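Local structure of hypothetical protein (Exiguobacterium sibiricum, 2HKV) at residues V13-R18 against H127-L132; R18-L23 against D84-S89. The protein is of unknown function but belongs to the DinB superfamily of four-helix-bundle proteins and binds a nickel ion, consistent with a metal-dependent role. All blocks are in the same frame, centred on the assembly; numbering follows the deposited sequence.

Contact 1 of 2, residues V13-R18 against H127-L132. With NI (nickel (II) ion), chain B.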
ATOM      1  N   VAL A  13      -5.000   6.176  -6.605  1.00 33.31           N
ATOM      2  CA  VAL A  13      -3.627   6.340  -7.068  1.00 34.55           C
ATOM      3  C   VAL A  13      -3.259   7.837  -7.146  1.00 35.42           C
ATOM      4  O   VAL A  13      -2.151   8.242  -6.808  1.00 34.85           O
ATOM      5  CB  VAL A  13      -3.301   5.616  -8.414  1.00 37.49           C
ATOM      6  CG1 VAL A  13      -1.834   5.851  -8.747  1.00 36.70           C
ATOM      7  CG2 VAL A  13      -3.560   4.121  -8.341  1.00 35.41           C
ATOM      8  N   GLY A  14      -4.199   8.686  -7.534  1.00 32.95           N
ATOM      9  CA  GLY A  14      -3.944  10.146  -7.510  1.00 33.20           C
ATOM     10  C   GLY A  14      -3.612  10.666  -6.103  1.00 34.20           C
ATOM     11  O   GLY A  14      -2.744  11.545  -5.927  1.00 35.67           O
ATOM     12  N   VAL A  15      -4.303  10.160  -5.081  1.00 36.48           N
ATOM     13  CA  VAL A  15      -3.972  10.538  -3.706  1.00 37.31           C
ATOM     14  C   VAL A  15      -2.566  10.110  -3.398  1.00 38.53           C
ATOM     15  O   VAL A  15      -1.788  10.866  -2.812  1.00 38.53           O
ATOM     16  CB  VAL A  15      -4.882   9.859  -2.605  1.00 40.48           C
ATOM     17  CG1 VAL A  15      -4.313  10.078  -1.208  1.00 40.73           C
ATOM     18  CG2 VAL A  15      -6.379  10.322  -2.670  1.00 41.90           C
ATOM     19  N   GLY A  16      -2.279   8.845  -3.702  1.00 37.94           N
ATOM     20  CA  GLY A  16      -0.934   8.296  -3.557  1.00 36.64           C
ATOM     21  C   GLY A  16       0.125   9.167  -4.184  1.00 35.13           C
ATOM     22  O   GLY A  16       1.161   9.441  -3.582  1.00 36.67           O
ATOM     23  N   VAL A  17      -0.123   9.626  -5.390  1.00 34.06           N
ATOM     24  CA  VAL A  17       0.850  10.418  -6.105  1.00 35.61           C
ATOM     25  C   VAL A  17       0.963  11.820  -5.516  1.00 34.60           C
ATOM     26  O   VAL A  17       2.060  12.304  -5.300  1.00 35.18           O
ATOM     27  CB  VAL A  17       0.489  10.505  -7.600  1.00 35.79           C
ATOM     28  CG1 VAL A  17       1.342  11.589  -8.326  1.00 42.02           C
ATOM     29  CG2 VAL A  17       0.655   9.124  -8.256  1.00 37.37           C
ATOM     30  N   ARG A  18      -0.162  12.468  -5.225  1.00 33.92           N
ATOM     31  CA  ARG A  18      -0.047  13.817  -4.680  1.00 36.58           C
ATOM     32  C   ARG A  18       0.607  13.880  -3.299  1.00 36.87           C
ATOM     33  O   ARG A  18       1.419  14.788  -3.021  1.00 37.42           O
ATOM     34  CB  ARG A  18      -1.372  14.512  -4.647  1.00 38.89           C
ATOM     35  CG  ARG A  18      -1.876  14.749  -6.059  1.00 48.09           C
ATOM     36  CD  ARG A  18      -3.104  15.591  -6.095  1.00 58.01           C
ATOM     37  NE  ARG A  18      -4.140  15.002  -5.270  1.00 58.74           N
ATOM     38  CZ  ARG A  18      -5.111  14.196  -5.698  1.00 62.82           C
ATOM     39  NH1 ARG A  18      -5.230  13.836  -6.996  1.00 52.67           N
ATOM     40  NH2 ARG A  18      -5.977  13.738  -4.786  1.00 59.04           N
ATOM     41  N   HIS A 127       2.844   0.784  -0.737  1.00 34.38           N
ATOM     42  CA  HIS A 127       3.938   0.107   0.000  1.00 30.97           C
ATOM     43  C   HIS A 127       5.149   1.049   0.199  1.00 31.19           C
ATOM     44  O   HIS A 127       5.656   1.223   1.296  1.00 32.08           O
ATOM     45  CB  HIS A 127       4.339  -1.176  -0.746  1.00 32.85           C
ATOM     46  CG  HIS A 127       5.560  -1.876  -0.202  1.00 34.43           C
ATOM     47  ND1 HIS A 127       5.512  -2.692   0.907  1.00 40.13           N
ATOM     48  CD2 HIS A 127       6.856  -1.851  -0.601  1.00 35.09           C
ATOM     49  CE1 HIS A 127       6.727  -3.168   1.156  1.00 40.04           C
ATOM     50  NE2 HIS A 127       7.567  -2.665   0.265  1.00 37.24           N
ATOM     51  N   HIS A 128       5.637   1.640  -0.888  1.00 30.75           N
ATOM     52  CA  HIS A 128       6.792   2.465  -0.769  1.00 31.00           C
ATOM     53  C   HIS A 128       6.524   3.860  -0.263  1.00 32.97           C
ATOM     54  O   HIS A 128       7.442   4.444   0.337  1.00 33.99           O
ATOM     55  CB  HIS A 128       7.610   2.516  -2.056  1.00 32.20           C
ATOM     56  CG  HIS A 128       8.233   1.216  -2.425  1.00 28.93           C
ATOM     57  ND1 HIS A 128       9.232   0.631  -1.674  1.00 31.32           N
ATOM     58  CD2 HIS A 128       8.042   0.424  -3.495  1.00 30.59           C
ATOM     59  CE1 HIS A 128       9.621  -0.480  -2.294  1.00 33.03           C
ATOM     60  NE2 HIS A 128       8.862  -0.667  -3.364  1.00 28.78           N
ATOM     61  N   ARG A 129       5.328   4.418  -0.455  1.00 32.88           N
ATOM     62  CA  ARG A 129       4.989   5.697   0.170  1.00 32.89           C
ATOM     63  C   ARG A 129       5.107   5.540   1.702  1.00 30.05           C
ATOM     64  O   ARG A 129       5.645   6.411   2.435  1.00 31.76           O
ATOM     65  CB  ARG A 129       3.585   6.104  -0.171  1.00 33.52           C
ATOM     66  CG  ARG A 129       3.236   7.525   0.304  1.00 35.84           C
ATOM     67  CD  ARG A 129       1.767   7.893   0.132  1.00 37.57           C
ATOM     68  NE  ARG A 129       0.909   7.094   1.013  1.00 36.02           N
ATOM     69  CZ  ARG A 129      -0.311   7.449   1.389  1.00 37.88           C
ATOM     70  NH1 ARG A 129      -0.862   8.555   0.936  1.00 40.26           N
ATOM     71  NH2 ARG A 129      -1.000   6.635   2.170  1.00 38.13           N
ATOM     72  N   SER A 130       4.601   4.411   2.215  1.00 32.40           N
ATOM     73  CA  SER A 130       4.707   4.093   3.651  1.00 32.63           C
ATOM     74  C   SER A 130       6.160   4.023   4.104  1.00 33.48           C
ATOM     75  O   SER A 130       6.545   4.587   5.186  1.00 32.13           O
ATOM     76  CB  SER A 130       4.008   2.771   3.959  1.00 32.30           C
ATOM     77  OG  SER A 130       3.890   2.575   5.360  1.00 35.61           O
ATOM     78  N   GLN A 131       6.993   3.344   3.315  1.00 31.79           N
ATOM     79  CA  GLN A 131       8.419   3.242   3.634  1.00 31.72           C
ATOM     80  C   GLN A 131       9.032   4.644   3.770  1.00 30.85           C
ATOM     81  O   GLN A 131       9.770   4.927   4.758  1.00 33.32           O
ATOM     82  CB  GLN A 131       9.134   2.514   2.528  1.00 33.54           C
ATOM     83  CG  GLN A 131      10.544   2.163   2.824  1.00 38.54           C
ATOM     84  CD  GLN A 131      11.134   1.232   1.781  1.00 40.83           C
ATOM     85  OE1 GLN A 131      10.475   0.870   0.808  1.00 35.87           O
ATOM     86  NE2 GLN A 131      12.402   0.808   2.001  1.00 40.98           N
ATOM     87  N   LEU A 132       8.749   5.505   2.787  1.00 30.88           N
ATOM     88  CA  LEU A 132       9.319   6.866   2.772  1.00 32.21           C
ATOM     89  C   LEU A 132       8.830   7.601   3.984  1.00 35.22           C
ATOM     90  O   LEU A 132       9.623   8.281   4.672  1.00 33.16           O
ATOM     91  CB  LEU A 132       8.985   7.641   1.476  1.00 31.52           C
ATOM     92  CG  LEU A 132       9.554   9.073   1.419  1.00 31.05           C
ATOM     93  CD1 LEU A 132      11.135   9.104   1.605  1.00 37.50           C
ATOM     94  CD2 LEU A 132       9.031   9.750   0.118  1.00 36.49           C
TER
HETATM   95 NI    NI B 149       9.346  -1.921  -4.926  1.00 30.62          NI
HETATM   96  O   HOH W   1      11.303  -2.479  -3.959  1.00 30.69           O
HETATM   97  O   HOH W   2       9.919  -3.301  -6.367  1.00 31.86           O

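Contact 2 of 2, residues R18-L23 against D84-S89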
ATOM      1  N   ARG A  18      -0.162  12.468  -5.225  1.00 33.92           N
ATOM      2  CA  ARG A  18      -0.047  13.817  -4.680  1.00 36.58           C
ATOM      3  C   ARG A  18       0.607  13.880  -3.299  1.00 36.87           C
ATOM      4  O   ARG A  18       1.419  14.788  -3.021  1.00 37.42           O
ATOM      5  CB  ARG A  18      -1.372  14.512  -4.647  1.00 38.89           C
ATOM      6  CG  ARG A  18      -1.876  14.749  -6.059  1.00 48.09           C
ATOM      7  CD  ARG A  18      -3.104  15.591  -6.095  1.00 58.01           C
ATOM      8  NE  ARG A  18      -4.140  15.002  -5.270  1.00 58.74           N
ATOM      9  CZ  ARG A  18      -5.111  14.196  -5.698  1.00 62.82           C
ATOM     10  NH1 ARG A  18      -5.230  13.836  -6.996  1.00 52.67           N
ATOM     11  NH2 ARG A  18      -5.977  13.738  -4.786  1.00 59.04           N
ATOM     12  N   THR A  19       0.267  12.927  -2.433  1.00 37.24           N
ATOM     13  CA  THR A  19       0.929  12.833  -1.132  1.00 36.23           C
ATOM     14  C   THR A  19       2.389  12.480  -1.256  1.00 37.44           C
ATOM     15  O   THR A  19       3.202  13.048  -0.550  1.00 36.37           O
ATOM     16  CB  THR A  19       0.215  11.886  -0.177  1.00 35.05           C
ATOM     17  OG1 THR A  19       0.095  10.577  -0.764  1.00 37.84           O
ATOM     18  CG2 THR A  19      -1.217  12.464   0.212  1.00 38.23           C
ATOM     19  N   THR A  20       2.775  11.604  -2.177  1.00 36.64           N
ATOM     20  CA  THR A  20       4.182  11.326  -2.402  1.00 37.31           C
ATOM     21  C   THR A  20       4.949  12.554  -2.852  1.00 39.30           C
ATOM     22  O   THR A  20       6.076  12.798  -2.359  1.00 35.39           O
ATOM     23  CB  THR A  20       4.396  10.164  -3.385  1.00 36.97           C
ATOM     24  OG1 THR A  20       3.773   8.999  -2.843  1.00 36.38           O
ATOM     25  CG2 THR A  20       5.896   9.861  -3.630  1.00 34.98           C
ATOM     26  N   ARG A  21       4.337  13.331  -3.746  1.00 38.51           N
ATOM     27  CA  ARG A  21       4.935  14.564  -4.246  1.00 38.91           C
ATOM     28  C   ARG A  21       5.209  15.488  -3.051  1.00 38.44           C
ATOM     29  O   ARG A  21       6.285  16.067  -2.935  1.00 38.68           O
ATOM     30  CB  ARG A  21       4.025  15.226  -5.297  1.00 39.55           C
ATOM     31  CG  ARG A  21       4.700  16.221  -6.150  1.00 48.36           C
ATOM     32  CD  ARG A  21       3.681  17.030  -6.975  1.00 50.49           C
ATOM     33  NE  ARG A  21       2.946  16.154  -7.891  1.00 58.73           N
ATOM     34  CZ  ARG A  21       1.626  16.148  -8.070  1.00 68.19           C
ATOM     35  NH1 ARG A  21       0.825  16.984  -7.411  1.00 73.94           N
ATOM     36  NH2 ARG A  21       1.095  15.299  -8.943  1.00 67.12           N
ATOM     37  N   ASP A  22       4.244  15.598  -2.133  1.00 34.87           N
ATOM     38  CA  ASP A  22       4.409  16.470  -0.975  1.00 40.04           C
ATOM     39  C   ASP A  22       5.541  15.977  -0.095  1.00 41.40           C
ATOM     40  O   ASP A  22       6.362  16.782   0.384  1.00 40.69           O
ATOM     41  CB  ASP A  22       3.131  16.544  -0.157  1.00 42.37           C
ATOM     42  CG  ASP A  22       2.002  17.264  -0.891  1.00 55.83           C
ATOM     43  OD1 ASP A  22       2.305  18.150  -1.751  1.00 59.00           O
ATOM     44  OD2 ASP A  22       0.813  16.946  -0.594  1.00 62.91           O
ATOM     45  N   LEU A  23       5.619  14.653   0.091  1.00 39.71           N
ATOM     46  CA  LEU A  23       6.678  14.097   0.947  1.00 38.50           C
ATOM     47  C   LEU A  23       8.058  14.385   0.367  1.00 37.91           C
ATOM     48  O   LEU A  23       8.943  14.789   1.102  1.00 37.86           O
ATOM     49  CB  LEU A  23       6.521  12.576   1.174  1.00 39.64           C
ATOM     50  CG  LEU A  23       5.397  12.085   2.106  1.00 43.07           C
ATOM     51  CD1 LEU A  23       5.326  10.537   2.067  1.00 45.96           C
ATOM     52  CD2 LEU A  23       5.624  12.549   3.552  1.00 44.73           C
ATOM     53  N   ASP A  84       9.206  15.916 -11.152  1.00 41.05           N
ATOM     54  CA  ASP A  84       8.951  15.887 -12.590  1.00 40.96           C
ATOM     55  C   ASP A  84       8.819  14.464 -13.068  1.00 37.58           C
ATOM     56  O   ASP A  84       7.966  14.168 -13.898  1.00 33.78           O
ATOM     57  CB  ASP A  84      10.078  16.563 -13.370  1.00 42.60           C
ATOM     58  CG  ASP A  84      10.036  18.088 -13.282  1.00 56.71           C
ATOM     59  OD1 ASP A  84       9.030  18.639 -12.751  1.00 72.04           O
ATOM     60  OD2 ASP A  84      11.009  18.737 -13.756  1.00 64.36           O
ATOM     61  N   ARG A  85       9.664  13.587 -12.529  1.00 36.15           N
ATOM     62  CA  ARG A  85       9.661  12.175 -12.892  1.00 37.48           C
ATOM     63  C   ARG A  85       8.432  11.419 -12.412  1.00 35.35           C
ATOM     64  O   ARG A  85       7.847  10.675 -13.160  1.00 37.81           O
ATOM     65  CB  ARG A  85      10.958  11.477 -12.390  1.00 38.47           C
ATOM     66  CG  ARG A  85      11.194  10.103 -13.017  1.00 36.94           C
ATOM     67  CD  ARG A  85      11.008  10.238 -14.522  1.00 46.88           C
ATOM     68  NE  ARG A  85      11.271   9.046 -15.293  1.00 45.20           N
ATOM     69  CZ  ARG A  85      10.354   8.182 -15.721  1.00 57.24           C
ATOM     70  NH1 ARG A  85       9.031   8.344 -15.475  1.00 41.14           N
ATOM     71  NH2 ARG A  85      10.788   7.125 -16.419  1.00 56.31           N
ATOM     72  N   LEU A  86       8.054  11.619 -11.162  1.00 33.44           N
ATOM     73  CA  LEU A  86       6.799  11.106 -10.632  1.00 36.00           C
ATOM     74  C   LEU A  86       5.581  11.527 -11.525  1.00 34.73           C
ATOM     75  O   LEU A  86       4.662  10.722 -11.854  1.00 33.71           O
ATOM     76  CB  LEU A  86       6.647  11.618  -9.194  1.00 34.72           C
ATOM     77  CG  LEU A  86       5.364  11.279  -8.414  1.00 37.85           C
ATOM     78  CD1 LEU A  86       5.099   9.757  -8.376  1.00 38.40           C
ATOM     79  CD2 LEU A  86       5.486  11.906  -7.003  1.00 36.98           C
ATOM     80  N   ASP A  87       5.567  12.789 -11.917  1.00 36.50           N
ATOM     81  CA  ASP A  87       4.487  13.314 -12.726  1.00 37.49           C
ATOM     82  C   ASP A  87       4.384  12.608 -14.070  1.00 36.33           C
ATOM     83  O   ASP A  87       3.278  12.325 -14.568  1.00 36.19           O
ATOM     84  CB  ASP A  87       4.662  14.823 -12.940  1.00 39.90           C
ATOM     85  CG  ASP A  87       4.404  15.660 -11.658  1.00 51.15           C
ATOM     86  OD1 ASP A  87       4.139  15.093 -10.572  1.00 53.43           O
ATOM     87  OD2 ASP A  87       4.477  16.916 -11.738  1.00 67.22           O
ATOM     88  N   GLN A  88       5.541  12.380 -14.678  1.00 35.59           N
ATOM     89  CA  GLN A  88       5.633  11.636 -15.915  1.00 35.58           C
ATOM     90  C   GLN A  88       5.113  10.216 -15.781  1.00 34.02           C
ATOM     91  O   GLN A  88       4.352   9.749 -16.629  1.00 31.65           O
ATOM     92  CB  GLN A  88       7.085  11.601 -16.337  1.00 36.20           C
ATOM     93  CG  GLN A  88       7.385  10.846 -17.579  1.00 43.33           C
ATOM     94  CD  GLN A  88       8.869  10.997 -17.990  1.00 41.25           C
ATOM     95  OE1 GLN A  88       9.492  12.070 -17.809  1.00 40.64           O
ATOM     96  NE2 GLN A  88       9.440   9.913 -18.530  1.00 43.73           N
ATOM     97  N   SER A  89       5.524   9.527 -14.704  1.00 35.68           N
ATOM     98  CA  SER A  89       5.040   8.173 -14.405  1.00 34.25           C
ATOM     99  C   SER A  89       3.521   8.149 -14.182  1.00 32.96           C
ATOM    100  O   SER A  89       2.829   7.269 -14.659  1.00 35.68           O
ATOM    101  CB  SER A  89       5.773   7.589 -13.183  1.00 32.47           C
ATOM    102  OG  SER A  89       7.163   7.577 -13.446  1.00 39.49           O
TER

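Contact 1 of 2, residues V13-R18 against H127-L132
R129 reaches from helix 114-138 to V15 and G16 of helix 4-26, a light, buried helix-to-helix contact close to the centre of the folded chain, in which one long side chain does the bridging. The two segments cover 89 Å² between them, and no hydrogen bond joins them. G16 is the point of nearest backbone approach, its CA 7.5 Å from that of R129. With no side chain at G16, CD of R129 packs against its carbonyl O at 4.1 Å, an oxygen that also accepts a bond from T20 OG1. Beyond this the arginine chain, whose CG stands anti to the backbone N (chi1 -172°), bends at chi3 and brings NH1 to within 4.3 Å of V15 CG1, the methyl approaching the guanidinium obliquely. The polar end is spoken for by other groups: NH1 bonds to T19 OG1 and to L147 O near the C-terminus, while F148 makes a cation-pi contact. A buried positive charge is fixed by groups from both ends of the chain. This is the bundle of the DinB fold, in which helices enclose a metal site, and the residue just before the arginine faces that site. H128 NE2 binds the nickel at 2.1 Å, with H49, H124 and two waters among the other ligands. On the other side of the ring, ND1 donates to Q131 OE1 at 2.8 Å, with the oxygen close to the imidazole plane. Q131 therefore acts as a second-shell residue that fixes the rotation of H128, and its own NE2 is held by Y135 OH.

Contact 2 of 2, residues R18-L23 against D84-S89
T20 and R21 of helix 4-26 face L86 and D87 of helix 82-98, a pair of side chains on each helix joining an apolar patch to a salt bridge. T20 comes first: its CG2 lies 4.0 Å from L86 CD2, methyl against methyl. With OG1 anti to the carbonyl carbon (chi1 -60°), the hydroxyl turns back to its own helix, where it hydrogen-bonds to G16 O one turn earlier, and CG2, anti to the backbone N, faces the leucine. At R21 the same leucine methyl settles against the backbone as well as the side chain, CD2 standing 3.7 Å from R21 N and 4.0 Å from R21 CB. Buried L86 packs on R21 where the backbones come nearest, R21 CA to L86 CA being 7.5 Å. The short helix axes pass 10.5 Å apart at 170°, the antiparallel pairing of the first and third long helices expected of the up-down-down-up four-helix bundle of the DinB family. Further out, where R21 and D87 are both partly exposed, the arginine bends at chi3 and directs NE to D87 OD1 at 3.1 Å. This salt bridge is a single, rather bent hydrogen bond (141° at the hydrogen). It engages the syn lone pair of OD1, yet the oxygen is tilted from the guanidinium plane, and the carboxylate stands almost perpendicular to that plane, so the two groups do not form the flat, two-bond pairing. With an alanine in place of R21 the CB contact with L86 would remain, but the D87 carboxylate would probably be left without this cationic mate. Behind the segment 84-89, R85 pairs with E55 and S89 OG bonds to A51 O, both on helix 43-61.

Overall arrangement
Helix 4-26 is the element common to both contacts: contact 1 ties it to helix 114-138 and contact 2 to helix 82-98, with R18 belonging to both segments of that helix. Their centres lie 9 Å apart, and they meet directly. The bond from R129 to T19, 2.8 Å between NH1 and OG1, joins the two contacts, and L132 CD2 packs 3.9 Å from L23 CB. L86 CD2 of contact 2 packs 3.8 Å from V17 O, which belongs to the contact 1 segment of helix 4-26. The nickel belongs to contact 1 through H128; the T20 side chain is about 12 Å from the ion, so contact 2 is bundle packing away from the metal.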